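Local coordinates for ketosynthase (Streptomyces sp. MSC090213JE08, PDB 6KXE), which probably catalyses the decarboxylative condensation of a fatty acyl-ACP with malonyl-ACP to give a 3-oxoacyl-ACP, as other beta-ketoacyl-ACP synthases do, at residues 350-355 / 383-388. Residues are numbered along the deposited sequence; the frame is centred on the assembly and turned at random.
Sequences GLAIEH and ADVRIV
In the C-terminal half of this thiolase-like fold, the last turn of helix 341-355 packs against the chain that leads into strand 387-394, with Ile353 resting on Val385 and Val388. The two backbones come nearest at this isoleucine, where Ile353 CA and Val385 CA are 4.9 Å apart, close enough that side-chain branches and main-chain atoms share the interface. Ile353 CG1 is the central atom: it lies 3.5 Å from Val388 CG2 and 3.8 Å from Val385 CG1, so one methylene touches both valines. The isoleucine and Val385 cross at about a right angle, whereas it runs past Val388 in the opposite direction, bringing Ile353 CD1 to 3.8 Å from Val388 CG2. With CG1 anti to the carbonyl carbon (chi1 -69°), the other branch, Ile353 CG2, is turned to the carbonyl oxygens of Val385 and Arg386, 4.0 Å from Val385 O. Val385 also reaches back along the helix, its CB 3.6 Å from Ala352 O and its CG1 against Ala352 CB. The junction is held by van der Waals contact: the carbonyl oxygens of Ile353 and Val385, both acceptors, merely lie near each other at 3.5 Å. On the exposed side, Arg386 NE forms a salt bridge, 3.0 Å long, with OD2 of Asp384, the residue at the centre of an inverse gamma turn. Phe297 of strand 297-299 touches Ala352, Val385 and Val388, while Leu404 of strand 398-405 and Thr406 touch Ile353; the helix end is thus packed onto the sheet in which strand 387-394 runs parallel to 297-299 and antiparallel to 398-405.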
loop_
_atom_site.group_PDB
_atom_site.type_symbol
_atom_site.label_atom_id
_atom_site.label_comp_id
_atom_site.label_asym_id
_atom_site.label_seq_id
_atom_site.Cartn_x
_atom_site.Cartn_y
_atom_site.Cartn_z
ATOM N N GLY A 350 9.269 13.362 -15.625
ATOM C CA GLY A 350 8.645 13.290 -16.950
ATOM C C GLY A 350 8.617 14.652 -17.604
ATOM O O GLY A 350 8.934 14.709 -18.781
ATOM N N LEU A 351 8.334 15.709 -16.833
ATOM C CA LEU A 351 8.311 17.093 -17.374
ATOM C C LEU A 351 9.728 17.566 -17.693
ATOM O O LEU A 351 9.889 18.249 -18.749
ATOM C CB LEU A 351 7.634 18.033 -16.384
ATOM C CG LEU A 351 6.145 17.766 -16.181
ATOM C CD1 LEU A 351 5.634 18.456 -14.935
ATOM C CD2 LEU A 351 5.335 18.185 -17.393
ATOM N N ALA A 352 10.713 17.220 -16.850
ATOM C CA ALA A 352 12.141 17.535 -17.091
ATOM C C ALA A 352 12.577 16.928 -18.439
ATOM O O ALA A 352 13.192 17.654 -19.245
ATOM C CB ALA A 352 12.980 17.016 -15.942
ATOM N N ILE A 353 12.206 15.671 -18.709
ATOM C CA ILE A 353 12.495 14.969 -19.992
ATOM C C ILE A 353 11.791 15.683 -21.150
ATOM O O ILE A 353 12.412 15.984 -22.192
ATOM C CB ILE A 353 12.066 13.500 -19.904
ATOM C CG1 ILE A 353 12.980 12.732 -18.944
ATOM C CG2 ILE A 353 12.016 12.869 -21.283
ATOM C CD1 ILE A 353 12.446 11.368 -18.515
ATOM N N GLU A 354 10.513 15.950 -20.990
ATOM C CA GLU A 354 9.726 16.518 -22.101
ATOM C C GLU A 354 10.213 17.943 -22.401
ATOM O O GLU A 354 10.335 18.257 -23.569
ATOM C CB GLU A 354 8.243 16.473 -21.770
ATOM C CG GLU A 354 7.378 17.015 -22.882
ATOM C CD GLU A 354 5.904 16.797 -22.591
ATOM O OE1 GLU A 354 5.569 16.551 -21.415
ATOM O OE2 GLU A 354 5.117 16.863 -23.535
ATOM N N HIS A 355 10.495 18.763 -21.397
ATOM C CA HIS A 355 10.708 20.222 -21.574
ATOM C C HIS A 355 12.195 20.594 -21.518
ATOM O O HIS A 355 12.480 21.807 -21.693
ATOM C CB HIS A 355 9.834 20.985 -20.574
ATOM C CG HIS A 355 8.380 20.786 -20.837
ATOM N ND1 HIS A 355 7.770 21.278 -21.965
ATOM C CD2 HIS A 355 7.436 20.091 -20.171
ATOM C CE1 HIS A 355 6.505 20.914 -21.980
ATOM N NE2 HIS A 355 6.272 20.183 -20.884
ATOM N N ALA A 383 18.818 21.591 -20.076
ATOM C CA ALA A 383 19.717 20.461 -20.326
ATOM C C ALA A 383 19.041 19.532 -21.322
ATOM O O ALA A 383 17.792 19.572 -21.431
ATOM C CB ALA A 383 20.018 19.779 -19.019
ATOM N N ASP A 384 19.835 18.729 -22.021
ATOM C CA ASP A 384 19.310 17.689 -22.934
ATOM C C ASP A 384 18.948 16.503 -22.036
ATOM O O ASP A 384 19.792 15.644 -21.830
ATOM C CB ASP A 384 20.333 17.357 -24.025
ATOM C CG ASP A 384 19.957 16.193 -24.921
ATOM O OD1 ASP A 384 18.750 15.920 -25.047
ATOM O OD2 ASP A 384 20.884 15.560 -25.489
ATOM N N VAL A 385 17.738 16.485 -21.501
ATOM C CA VAL A 385 17.314 15.464 -20.495
ATOM C C VAL A 385 16.624 14.331 -21.245
ATOM O O VAL A 385 15.561 14.571 -21.853
ATOM C CB VAL A 385 16.394 16.074 -19.424
ATOM C CG1 VAL A 385 15.947 15.039 -18.410
ATOM C CG2 VAL A 385 17.054 17.248 -18.729
ATOM N N ARG A 386 17.184 13.130 -21.211
ATOM C CA ARG A 386 16.617 11.998 -21.976
ATOM C C ARG A 386 16.220 10.857 -21.036
ATOM O O ARG A 386 15.248 10.195 -21.380
ATOM C CB ARG A 386 17.617 11.518 -23.028
ATOM C CG ARG A 386 17.913 12.585 -24.072
ATOM C CD ARG A 386 18.968 12.071 -25.031
ATOM N NE ARG A 386 19.224 13.108 -26.014
ATOM C CZ ARG A 386 18.412 13.401 -27.029
ATOM N NH1 ARG A 386 17.292 12.716 -27.218
ATOM N NH2 ARG A 386 18.728 14.383 -27.859
ATOM N N ILE A 387 17.022 10.583 -20.008
ATOM C CA ILE A 387 16.822 9.444 -19.063
ATOM C C ILE A 387 17.078 9.944 -17.649
ATOM O O ILE A 387 18.125 10.584 -17.378
ATOM C CB ILE A 387 17.671 8.217 -19.409
ATOM C CG1 ILE A 387 17.595 7.930 -20.914
ATOM C CG2 ILE A 387 17.221 7.036 -18.541
ATOM C CD1 ILE A 387 18.222 6.652 -21.357
ATOM N N VAL A 388 16.122 9.662 -16.768
ATOM C CA VAL A 388 16.080 10.246 -15.408
ATOM C C VAL A 388 15.730 9.145 -14.410
ATOM O O VAL A 388 14.904 8.288 -14.744
ATOM C CB VAL A 388 15.082 11.398 -15.335
ATOM C CG1 VAL A 388 15.058 11.991 -13.945
ATOM C CG2 VAL A 388 15.374 12.477 -16.356
#